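Local structure of pseudoalteromonas arctica PAMC 21717 (Pseudoalteromonas arctica, 5YL7) at residues K126-R131 and I147-G152; D142-I147 and Q183-T188; A288-L293 and S308-T313; A292-A297 and A332-A337; S316-C321 and T326-A331. The protein is a cold-active subtilisin-like serine protease that cleaves peptide bonds, probably through a Ser-His-Asp charge relay. All coordinates share one frame; numbering follows the deposited sequence.

Contact 1 of 5, residues K126-R131 and I147-G152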
# COMPACT_ATOMS: atom_id res chain seq x y z
N LYS A 126 6.19 -0.63 11.83
CA LYS A 126 6.66 -1.88 11.33
C LYS A 126 5.64 -2.50 10.38
O LYS A 126 4.40 -2.24 10.55
CB LYS A 126 6.90 -2.89 12.44
CG LYS A 126 7.91 -2.44 13.43
CD LYS A 126 9.29 -2.47 12.87
CE LYS A 126 10.36 -2.69 14.01
NZ LYS A 126 10.47 -1.49 14.82
N VAL A 127 6.12 -3.22 9.38
CA VAL A 127 5.28 -3.85 8.36
C VAL A 127 5.22 -5.34 8.57
O VAL A 127 6.27 -6.00 8.70
CB VAL A 127 5.76 -3.54 6.98
CG1 VAL A 127 5.14 -4.44 5.89
CG2 VAL A 127 5.51 -2.09 6.64
N VAL A 128 3.99 -5.86 8.57
CA VAL A 128 3.76 -7.33 8.50
C VAL A 128 3.45 -7.63 7.06
O VAL A 128 2.42 -7.19 6.51
CB VAL A 128 2.61 -7.77 9.40
CG1 VAL A 128 2.18 -9.18 9.19
CG2 VAL A 128 2.98 -7.54 10.84
N PRO A 129 4.28 -8.37 6.37
CA PRO A 129 4.03 -8.75 5.02
C PRO A 129 3.09 -9.92 4.93
O PRO A 129 3.33 -10.94 5.56
CB PRO A 129 5.42 -9.13 4.48
CG PRO A 129 6.13 -9.66 5.70
CD PRO A 129 5.59 -8.87 6.87
N VAL A 130 1.98 -9.76 4.23
CA VAL A 130 0.99 -10.82 4.03
C VAL A 130 0.95 -11.09 2.59
O VAL A 130 0.45 -10.28 1.78
CB VAL A 130 -0.37 -10.44 4.65
CG1 VAL A 130 -1.33 -11.62 4.54
CG2 VAL A 130 -0.22 -10.01 6.07
N ARG A 131 1.53 -12.21 2.17
CA ARG A 131 1.68 -12.54 0.79
C ARG A 131 0.40 -13.17 0.27
O ARG A 131 0.04 -14.27 0.70
CB ARG A 131 2.93 -13.39 0.48
CG ARG A 131 3.04 -13.79 -0.94
CD ARG A 131 4.43 -14.32 -1.25
NE ARG A 131 4.51 -14.58 -2.67
CZ ARG A 131 4.50 -15.75 -3.31
NH1 ARG A 131 4.50 -16.87 -2.64
NH2 ARG A 131 4.47 -15.78 -4.62
N ILE A 147 -6.68 -10.68 4.99
CA ILE A 147 -7.30 -9.54 5.73
C ILE A 147 -7.64 -9.98 7.15
O ILE A 147 -7.28 -9.30 8.12
CB ILE A 147 -8.58 -9.08 5.03
CG1 ILE A 147 -8.25 -8.48 3.61
CG2 ILE A 147 -9.38 -8.15 5.87
CD1 ILE A 147 -9.47 -8.28 2.72
N ILE A 148 -8.28 -11.13 7.25
CA ILE A 148 -8.66 -11.64 8.60
C ILE A 148 -7.43 -11.81 9.50
O ILE A 148 -7.37 -11.26 10.61
CB ILE A 148 -9.43 -12.96 8.45
CG1 ILE A 148 -10.76 -12.72 7.75
CG2 ILE A 148 -9.63 -13.62 9.85
CD1 ILE A 148 -11.36 -13.98 7.20
N TRP A 149 -6.45 -12.56 8.96
CA TRP A 149 -5.26 -12.85 9.79
C TRP A 149 -4.50 -11.59 10.16
O TRP A 149 -3.96 -11.44 11.25
CB TRP A 149 -4.39 -13.88 9.03
CG TRP A 149 -3.18 -14.34 9.79
CD1 TRP A 149 -3.14 -15.36 10.75
CD2 TRP A 149 -1.86 -13.80 9.75
NE1 TRP A 149 -1.86 -15.46 11.20
CE2 TRP A 149 -1.05 -14.51 10.67
CE3 TRP A 149 -1.26 -12.76 9.04
CZ2 TRP A 149 0.29 -14.26 10.83
CZ3 TRP A 149 0.07 -12.50 9.27
CH2 TRP A 149 0.82 -13.24 10.17
N ALA A 150 -4.36 -10.68 9.18
CA ALA A 150 -3.60 -9.46 9.38
C ALA A 150 -4.15 -8.67 10.54
O ALA A 150 -3.41 -8.01 11.28
CB ALA A 150 -3.68 -8.58 8.18
N SER A 151 -5.49 -8.72 10.72
CA SER A 151 -6.16 -8.01 11.80
C SER A 151 -6.08 -8.70 13.16
O SER A 151 -6.62 -8.12 14.13
CB SER A 151 -7.60 -7.75 11.42
OG SER A 151 -8.44 -8.88 11.60
N GLY A 152 -5.58 -9.92 13.19
CA GLY A 152 -5.54 -10.70 14.44
C GLY A 152 -6.68 -11.62 14.51
O GLY A 152 -6.94 -12.22 15.62
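Val130 of strand 126-131 comes nearest to Ala150, in the last turn of helix 140-150, with 7.2 Å between their CA atoms, and no hydrogen bond joins the two segments. The contact is made by side chains alone, and Trp149 is at its centre. The indole has CG anti to the backbone N (chi1 -176°), a setting that carries the six-membered ring out to the strand. Its corner atom CZ3 does the touching. Val128 brings CG1 to 3.9 Å from Trp149 CZ3, its side chain set roughly perpendicular to that of the tryptophan. Val130 meets the ring differently: its CG2 lies near the ring plane, at the edge, 4.1 Å from Trp149 CZ3. The same methyl also reaches the helix itself, with Val130 CG2 4.3 Å from Ala150 CB. Strand 126-131 belongs to the parallel sheet at the core of the subtilase fold, and helix 140-150 follows it in the chain and packs back on the sheet, where Ile147 and Ala150 also touch strand 36-41. Trp149 is buried, and the one polar atom of its side chain, NE1, donates to Pro159 O. Beyond the tryptophan the helix closes in a Schellman motif at Gly152, whose N donates to Trp149 O over 2.9 Å. Gly152 has a positive phi of 97°, with backbone angles that call for glycine, while Ser151 turns OG back to Ile148 O at 2.8 Å.

Contact 2 of 5, residues D142-I147 and Q183-T188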
# COMPACT_ATOMS: atom_id res chain seq x y z
N ASP A 142 -7.91 -16.26 -0.75
CA ASP A 142 -6.64 -16.07 -0.07
C ASP A 142 -6.48 -14.63 0.41
O ASP A 142 -5.95 -14.42 1.53
CB ASP A 142 -5.48 -16.42 -1.00
CG ASP A 142 -5.37 -17.92 -1.36
OD1 ASP A 142 -5.89 -18.77 -0.62
OD2 ASP A 142 -4.58 -18.18 -2.30
N ILE A 143 -6.84 -13.68 -0.39
CA ILE A 143 -6.80 -12.27 0.01
C ILE A 143 -7.64 -12.05 1.24
O ILE A 143 -7.24 -11.36 2.19
CB ILE A 143 -7.17 -11.36 -1.15
CG1 ILE A 143 -6.17 -11.55 -2.29
CG2 ILE A 143 -7.30 -9.95 -0.68
CD1 ILE A 143 -6.64 -11.03 -3.62
N ALA A 144 -8.84 -12.62 1.25
CA ALA A 144 -9.76 -12.45 2.40
C ALA A 144 -9.21 -13.05 3.64
O ALA A 144 -9.25 -12.43 4.72
CB ALA A 144 -11.12 -13.04 2.04
N ASP A 145 -8.62 -14.24 3.58
CA ASP A 145 -7.96 -14.82 4.74
C ASP A 145 -6.78 -13.96 5.24
O ASP A 145 -6.49 -13.84 6.41
CB ASP A 145 -7.59 -16.25 4.48
CG ASP A 145 -8.75 -17.19 4.49
OD1 ASP A 145 -9.82 -16.83 5.06
OD2 ASP A 145 -8.56 -18.35 4.04
N GLY A 146 -6.09 -13.34 4.25
CA GLY A 146 -5.06 -12.41 4.61
C GLY A 146 -5.52 -11.20 5.44
O GLY A 146 -4.89 -10.80 6.39
N ILE A 147 -6.68 -10.68 4.99
CA ILE A 147 -7.30 -9.54 5.73
C ILE A 147 -7.64 -9.98 7.15
O ILE A 147 -7.28 -9.30 8.12
CB ILE A 147 -8.58 -9.08 5.03
CG1 ILE A 147 -8.25 -8.48 3.61
CG2 ILE A 147 -9.38 -8.15 5.87
CD1 ILE A 147 -9.47 -8.28 2.72
N GLN A 183 -16.12 -8.69 1.79
CA GLN A 183 -16.77 -7.80 2.74
C GLN A 183 -16.77 -8.42 4.12
O GLN A 183 -16.55 -7.72 5.10
CB GLN A 183 -18.19 -7.48 2.29
CG GLN A 183 -18.86 -6.44 3.15
CD GLN A 183 -18.19 -5.08 3.02
OE1 GLN A 183 -18.25 -4.45 1.91
NE2 GLN A 183 -17.57 -4.57 4.05
N ASN A 184 -17.00 -9.71 4.21
CA ASN A 184 -16.96 -10.39 5.52
C ASN A 184 -15.62 -10.22 6.22
O ASN A 184 -15.49 -9.96 7.41
CB ASN A 184 -17.30 -11.90 5.39
CG ASN A 184 -18.74 -12.21 5.14
OD1 ASN A 184 -19.61 -11.41 5.38
ND2 ASN A 184 -18.95 -13.39 4.61
N ALA A 185 -14.56 -10.40 5.40
CA ALA A 185 -13.19 -10.24 5.94
C ALA A 185 -12.90 -8.81 6.43
O ALA A 185 -12.34 -8.59 7.50
CB ALA A 185 -12.20 -10.72 4.91
N ILE A 186 -13.29 -7.82 5.59
CA ILE A 186 -13.19 -6.44 5.95
C ILE A 186 -13.94 -6.13 7.24
O ILE A 186 -13.44 -5.40 8.10
CB ILE A 186 -13.62 -5.56 4.80
CG1 ILE A 186 -12.60 -5.72 3.65
CG2 ILE A 186 -13.83 -4.10 5.18
CD1 ILE A 186 -13.11 -5.09 2.37
N ASN A 187 -15.18 -6.66 7.35
CA ASN A 187 -15.95 -6.41 8.57
C ASN A 187 -15.22 -6.97 9.80
O ASN A 187 -15.23 -6.31 10.81
CB ASN A 187 -17.32 -7.03 8.42
CG ASN A 187 -18.24 -6.40 7.40
OD1 ASN A 187 -17.99 -5.29 6.93
ND2 ASN A 187 -19.32 -7.12 7.05
N THR A 188 -14.67 -8.13 9.67
CA THR A 188 -13.87 -8.75 10.72
C THR A 188 -12.66 -7.85 11.08
O THR A 188 -12.41 -7.51 12.26
CB THR A 188 -13.37 -10.12 10.37
OG1 THR A 188 -14.53 -11.00 10.36
CG2 THR A 188 -12.35 -10.68 11.30
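Ala185 presses its methyl group into helix 140-150 beside Ala144, the two CB atoms standing 3.8 Å apart. Small residues on both sides let the helices come close: the axes of the two segments approach to 8.5 Å and run almost parallel, 8° apart. Ala185 CB also lies 3.4 Å from Ala144 O, so the methyl rests against backbone as well as side chain. One turn further on, Ile147 spreads its two branches over the other helix. With CG1 beside the backbone N (chi1 -65°), CG2 is left anti to that N and settles on the Ala185 peptide, with Ile147 CG2 3.4 Å from Ala185 O. The longer branch, CG1 and CD1, is extended at chi2 167° and takes another direction, bringing Ile147 CD1 to 4.1 Å from Ile186 CG1. Ile186 has much the same conformation, but its CB points away from helix 140-150, and it meets Ile147 through the flank of its chain. On helix 180-191 itself, Gln183 NE2 donates to Asn187 OD1 at 3.0 Å, from above the carbonyl plane, while Gln183 OE1 accepts from Asn216 N. Away from the interface, Asp142 and Asp145 both form salt bridges with Arg73. The two helices lie side by side against the parallel sheet; Ile147 touches Ile168 and Met170 of strand 167-170, and Ala189 continues the seam along helix 180-191.

Contact 3 of 5, residues A288-L293 and S308-T313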
# COMPACT_ATOMS: atom_id res chain seq x y z
N ALA A 288 -1.93 4.70 3.87
CA ALA A 288 -1.73 3.75 4.95
C ALA A 288 -0.69 4.26 5.90
O ALA A 288 -0.85 4.12 7.09
CB ALA A 288 -1.38 2.38 4.39
N GLY A 289 0.37 4.87 5.34
CA GLY A 289 1.37 5.44 6.26
C GLY A 289 0.80 6.56 7.08
O GLY A 289 1.09 6.65 8.28
N VAL A 290 -0.00 7.47 6.51
CA VAL A 290 -0.65 8.50 7.32
C VAL A 290 -1.58 7.91 8.32
O VAL A 290 -1.65 8.44 9.46
CB VAL A 290 -1.25 9.63 6.44
CG1 VAL A 290 -1.91 10.69 7.31
CG2 VAL A 290 -0.17 10.27 5.59
N ALA A 291 -2.32 6.86 7.98
CA ALA A 291 -3.13 6.19 8.99
C ALA A 291 -2.28 5.72 10.17
O ALA A 291 -2.74 5.84 11.34
CB ALA A 291 -3.86 5.00 8.35
N ALA A 292 -1.09 5.22 9.94
CA ALA A 292 -0.17 4.88 11.00
C ALA A 292 0.28 6.08 11.77
O ALA A 292 0.42 5.96 13.03
CB ALA A 292 1.02 4.06 10.47
N LEU A 293 0.55 7.22 11.16
CA LEU A 293 0.91 8.44 11.90
C LEU A 293 -0.24 8.80 12.80
O LEU A 293 -0.02 9.16 14.00
CB LEU A 293 1.26 9.58 10.98
CG LEU A 293 2.35 9.32 9.96
CD1 LEU A 293 2.66 10.62 9.20
CD2 LEU A 293 3.60 8.74 10.60
N SER A 308 -12.26 9.19 9.04
CA SER A 308 -12.78 10.57 9.17
C SER A 308 -11.64 11.56 9.24
O SER A 308 -11.72 12.63 8.57
CB SER A 308 -13.70 10.64 10.30
OG SER A 308 -14.20 12.03 10.36
N ILE A 309 -10.61 11.34 9.99
CA ILE A 309 -9.49 12.26 10.07
C ILE A 309 -8.83 12.40 8.73
O ILE A 309 -8.56 13.53 8.26
CB ILE A 309 -8.47 11.81 11.18
CG1 ILE A 309 -9.07 12.00 12.55
CG2 ILE A 309 -7.18 12.61 11.05
CD1 ILE A 309 -8.37 11.23 13.66
N LEU A 310 -8.57 11.30 8.02
CA LEU A 310 -7.94 11.34 6.69
C LEU A 310 -8.78 12.19 5.77
O LEU A 310 -8.26 13.04 5.02
CB LEU A 310 -7.81 9.96 6.11
CG LEU A 310 -6.70 9.09 6.74
CD1 LEU A 310 -6.90 7.61 6.32
CD2 LEU A 310 -5.29 9.54 6.35
N LYS A 311 -10.10 11.96 5.71
CA LYS A 311 -11.01 12.62 4.78
C LYS A 311 -11.20 14.09 5.15
O LYS A 311 -11.36 14.93 4.26
CB LYS A 311 -12.35 11.94 4.74
CG LYS A 311 -12.28 10.54 4.10
CD LYS A 311 -13.66 9.83 4.01
CE LYS A 311 -14.49 10.53 3.00
NZ LYS A 311 -15.64 9.65 2.61
N SER A 312 -11.22 14.39 6.44
CA SER A 312 -11.61 15.75 6.87
C SER A 312 -10.48 16.72 6.83
O SER A 312 -10.72 17.92 6.98
CB SER A 312 -12.22 15.69 8.27
OG SER A 312 -13.30 14.81 8.43
N THR A 313 -9.23 16.28 6.68
CA THR A 313 -8.04 17.12 6.73
C THR A 313 -7.30 17.24 5.42
O THR A 313 -6.19 17.73 5.38
CB THR A 313 -7.08 16.67 7.85
OG1 THR A 313 -6.60 15.36 7.53
CG2 THR A 313 -7.76 16.66 9.20
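Val290 and Leu310 carry this contact between helix 280-297 and helix 303-312, which is slight, burying 100 Å² in all. Along the first segment, Ala288 turns its CB away from helix 303-312 and packs instead on Val167 and Asn169 of strand 167-170. Val290 is the first residue to touch. Its CG1 stands anti to the backbone N (chi1 -180°) and meets one methyl of the leucine, Val290 CG1 lying 3.7 Å from Leu310 CD2. The valine and leucine chains run antiparallel alongside each other, and Val290 CB is 4.0 Å from the same Leu310 CD2. Ala291 comes next and forms the looser flank: its CB is 4.5 Å from Leu310 CD1, the other methyl of the fork, so the leucine straddles two successive residues of the helix. Leu293, a turn beyond Val290, faces helix 331-338. Helix 303-312 is close to its end here, and hydroxyls take up its late carbonyls. Ser312 OG donates to Ser308 O at 2.7 Å, and Ser312 N reaches that same oxygen from the opposite face of its plane. Thr313, the first residue to leave helical geometry, donates through OG1 to Ile309 O over 2.8 Å. The arrangement is plain helix-on-helix apolar packing of the subtilase fold, in which helix 280-297 lies between the central sheet and the C-terminal helices.

Contact 4 of 5, residues A292-A297 and A332-A337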
# COMPACT_ATOMS: atom_id res chain seq x y z
N ALA A 292 -1.09 5.22 9.94
CA ALA A 292 -0.17 4.88 11.00
C ALA A 292 0.28 6.08 11.77
O ALA A 292 0.42 5.96 13.03
CB ALA A 292 1.02 4.06 10.47
N LEU A 293 0.55 7.22 11.16
CA LEU A 293 0.91 8.44 11.90
C LEU A 293 -0.24 8.80 12.80
O LEU A 293 -0.02 9.16 14.00
CB LEU A 293 1.26 9.58 10.98
CG LEU A 293 2.35 9.32 9.96
CD1 LEU A 293 2.66 10.62 9.20
CD2 LEU A 293 3.60 8.74 10.60
N ILE A 294 -1.45 8.81 12.32
CA ILE A 294 -2.64 9.08 13.10
C ILE A 294 -2.71 8.16 14.23
O ILE A 294 -3.04 8.62 15.40
CB ILE A 294 -3.93 8.99 12.20
CG1 ILE A 294 -3.97 10.12 11.23
CG2 ILE A 294 -5.16 8.91 13.06
CD1 ILE A 294 -4.94 9.85 10.05
N LYS A 295 -2.52 6.87 14.10
CA LYS A 295 -2.64 5.89 15.18
C LYS A 295 -1.55 6.11 16.22
O LYS A 295 -1.86 5.85 17.41
CB LYS A 295 -2.61 4.47 14.59
CG LYS A 295 -2.95 3.39 15.56
CD LYS A 295 -4.40 3.45 15.98
CE LYS A 295 -4.81 2.21 16.76
NZ LYS A 295 -6.14 2.19 17.22
N GLN A 296 -0.38 6.54 15.89
CA GLN A 296 0.61 6.90 16.93
C GLN A 296 0.08 8.05 17.76
O GLN A 296 0.13 8.03 18.99
CB GLN A 296 1.92 7.26 16.35
CG GLN A 296 2.98 7.64 17.44
CD GLN A 296 4.18 8.27 16.88
OE1 GLN A 296 4.52 8.24 15.70
NE2 GLN A 296 5.02 8.79 17.75
N ALA A 297 -0.45 9.07 17.13
CA ALA A 297 -0.93 10.29 17.83
C ALA A 297 -2.17 9.98 18.60
O ALA A 297 -2.39 10.62 19.67
CB ALA A 297 -1.16 11.38 16.84
N ALA A 332 0.50 16.40 7.64
CA ALA A 332 0.63 17.35 8.80
C ALA A 332 -0.69 17.69 9.43
O ALA A 332 -0.87 17.63 10.67
CB ALA A 332 1.37 18.58 8.39
N ALA A 333 -1.69 17.97 8.55
CA ALA A 333 -3.01 18.30 9.06
C ALA A 333 -3.70 17.14 9.74
O ALA A 333 -4.41 17.27 10.72
CB ALA A 333 -3.88 18.89 7.96
N ALA A 334 -3.53 15.92 9.18
CA ALA A 334 -4.06 14.75 9.77
C ALA A 334 -3.49 14.46 11.17
O ALA A 334 -4.23 14.14 12.06
CB ALA A 334 -3.83 13.52 8.82
N VAL A 335 -2.14 14.58 11.27
CA VAL A 335 -1.54 14.37 12.60
C VAL A 335 -2.00 15.43 13.59
O VAL A 335 -2.30 15.06 14.73
CB VAL A 335 -0.04 14.30 12.42
CG1 VAL A 335 0.73 14.51 13.72
CG2 VAL A 335 0.39 13.03 11.70
N ALA A 336 -2.12 16.67 13.14
CA ALA A 336 -2.66 17.71 14.02
C ALA A 336 -4.04 17.38 14.49
O ALA A 336 -4.41 17.54 15.69
CB ALA A 336 -2.66 19.04 13.31
N ALA A 337 -4.90 16.87 13.62
CA ALA A 337 -6.24 16.50 13.98
C ALA A 337 -6.34 15.31 14.85
O ALA A 337 -7.33 15.17 15.60
CB ALA A 337 -7.10 16.29 12.68
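Val335 fits tightly against Leu293, its CG2 only 3.6 Å from Leu293 CB, and this is the close-packed part of the contact. The valine has CG1 anti to the backbone N (chi1 162°), which leaves CG2 beside that N and directed at the leucine; the same methyl is 4.1 Å from Leu293 CD1. Ile294 adds a second, slightly wider touch. The CB of the isoleucine points along the interface, but its extended branch (chi2 162°) swings across to Ala334, with Ile294 CD1 4.0 Å from Ala334 CB. Here helix 280-297 packs on helix 331-338, the C-terminal helix of the modelled chain, their local axes 8.7 Å apart and crossing at -24°. Alanines at most positions of 332-337 keep that helix slim, and Ile294 also touches Ile306, Ile309 and Leu310 of helix 303-312, so three helices meet around it. The contact thins out toward the end of helix 280-297. Ala297, partly exposed, comes no closer than 4.4 Å from its CB to Val335 O. On the far side of helix 331-338, Ala336 is exposed and its CB points away from helix 280-297.

Contact 5 of 5, residues S316-C321 and T326-A331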
# COMPACT_ATOMS: atom_id res chain seq x y z
N SER A 316 -6.53 21.06 -0.90
CA SER A 316 -7.06 21.28 -2.21
C SER A 316 -6.24 20.64 -3.30
O SER A 316 -5.02 20.55 -3.20
CB SER A 316 -7.21 22.79 -2.53
OG SER A 316 -8.13 23.43 -1.63
N PHE A 317 -6.92 20.35 -4.38
CA PHE A 317 -6.27 19.92 -5.60
C PHE A 317 -5.73 21.14 -6.40
O PHE A 317 -6.57 21.98 -6.74
CB PHE A 317 -7.21 19.13 -6.49
CG PHE A 317 -7.67 17.82 -5.92
CD1 PHE A 317 -6.84 16.72 -5.90
CD2 PHE A 317 -8.95 17.71 -5.44
CE1 PHE A 317 -7.33 15.55 -5.37
CE2 PHE A 317 -9.41 16.54 -4.88
CZ PHE A 317 -8.61 15.48 -4.86
N PRO A 318 -4.49 21.19 -6.72
CA PRO A 318 -4.01 22.38 -7.53
C PRO A 318 -4.28 22.17 -8.97
O PRO A 318 -4.05 23.15 -9.72
CB PRO A 318 -2.55 22.43 -7.23
CG PRO A 318 -2.15 21.17 -6.73
CD PRO A 318 -3.35 20.47 -6.08
N ALA A 319 -4.66 21.00 -9.45
CA ALA A 319 -5.06 20.74 -10.80
C ALA A 319 -6.27 19.84 -10.78
O ALA A 319 -6.50 19.12 -9.76
CB ALA A 319 -3.89 20.15 -11.59
N THR A 320 -6.95 19.74 -11.90
CA THR A 320 -8.24 19.05 -12.00
C THR A 320 -8.09 17.58 -11.38
O THR A 320 -7.23 16.82 -11.83
CB THR A 320 -8.58 18.83 -13.54
OG1 THR A 320 -8.50 20.07 -14.31
CG2 THR A 320 -9.99 18.27 -13.73
N CYS A 321 -9.04 17.29 -10.47
CA CYS A 321 -9.20 15.89 -10.02
C CYS A 321 -10.69 15.68 -9.79
O CYS A 321 -11.14 15.91 -8.64
CB CYS A 321 -8.33 15.60 -8.80
SG CYS A 321 -7.78 13.91 -8.59
N THR A 326 -12.13 13.87 -1.11
CA THR A 326 -12.27 15.21 -0.53
C THR A 326 -11.11 16.08 -0.86
O THR A 326 -11.20 17.33 -0.59
CB THR A 326 -12.46 15.15 0.99
OG1 THR A 326 -11.26 14.65 1.58
CG2 THR A 326 -13.63 14.31 1.37
N GLY A 327 -9.97 15.55 -1.28
CA GLY A 327 -8.74 16.32 -1.45
C GLY A 327 -7.54 15.39 -1.44
O GLY A 327 -7.75 14.15 -1.43
N ILE A 328 -6.36 15.96 -1.44
CA ILE A 328 -5.11 15.19 -1.30
C ILE A 328 -4.81 15.07 0.18
O ILE A 328 -4.83 16.06 0.93
CB ILE A 328 -3.96 15.86 -2.03
CG1 ILE A 328 -4.26 15.96 -3.53
CG2 ILE A 328 -2.60 15.17 -1.77
CD1 ILE A 328 -3.37 16.89 -4.30
N VAL A 329 -4.51 13.87 0.65
CA VAL A 329 -4.13 13.66 2.06
C VAL A 329 -2.97 14.59 2.46
O VAL A 329 -2.01 14.69 1.70
CB VAL A 329 -3.79 12.16 2.30
CG1 VAL A 329 -3.10 11.95 3.65
CG2 VAL A 329 -5.05 11.35 2.17
N ASP A 330 -3.18 15.21 3.61
CA ASP A 330 -2.20 16.15 4.14
C ASP A 330 -1.75 15.60 5.46
O ASP A 330 -2.46 15.62 6.43
CB ASP A 330 -2.88 17.54 4.28
CG ASP A 330 -2.03 18.57 4.91
OD1 ASP A 330 -1.01 18.26 5.57
OD2 ASP A 330 -2.39 19.80 4.80
N ALA A 331 -0.54 15.02 5.41
CA ALA A 331 -0.07 14.30 6.62
C ALA A 331 -0.03 15.21 7.83
O ALA A 331 -0.35 14.79 8.94
CB ALA A 331 1.28 13.71 6.38
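Phe317, Ile328 and Gly327 account for most of the 210 Å² buried between these two loop segments, and the phenylalanine ring is what they share. Phe317 has CG anti to the carbonyl carbon (chi1 -65°), a turn that lays the ring along the Gly327-Ile328 backbone, with Ile328 N over one face. Gly327 meets the far end of the ring obliquely, its CA 3.5 Å from Phe317 CE2. Ile328 takes the near end: its CG1 is 3.6 Å from Phe317 CD1, the side chains crossing at a slant. The isoleucine then runs on to Pro318, where Ile328 CD1 lies 4.0 Å from Pro318 CD. Cys321 CB lies over the opposite face, 3.4 Å from the Phe317 ring plane and toward its rim. Were Phe317 an alanine, Ile328 and Cys321 would probably lose the ring they pack on and a gap would open beside Gly327. Asp330 is the N-cap of helix 331-338, its OD1 accepting from Ala333 N. The whole is a loop that carries the short-range Cys321-Cys324 disulfide, joins the last two helices of the subtilase domain and runs beside edge strand 242-245 of the central sheet.

How the contacts relate
From the N terminus, contact 1 comes first, closing the short loop between strand 126-131 and the end of helix 140-150. Contact 2 starts within that loop and reaches forward to helix 180-191, so the two cross; they share Ile147 and tie a pair of helices to the central sheet. The chain then passes through the rest of the sheet before contact 3 opens on helix 280-297. Contact 4 starts from the same helix, sharing Ala292 and Leu293, and closes a longer loop at helix 331-338. Contact 5 lies within that loop, after contact 3 has closed. Thr326 OG1 probably bonds to Lys311 O, linking contact 5 to contact 3 directly.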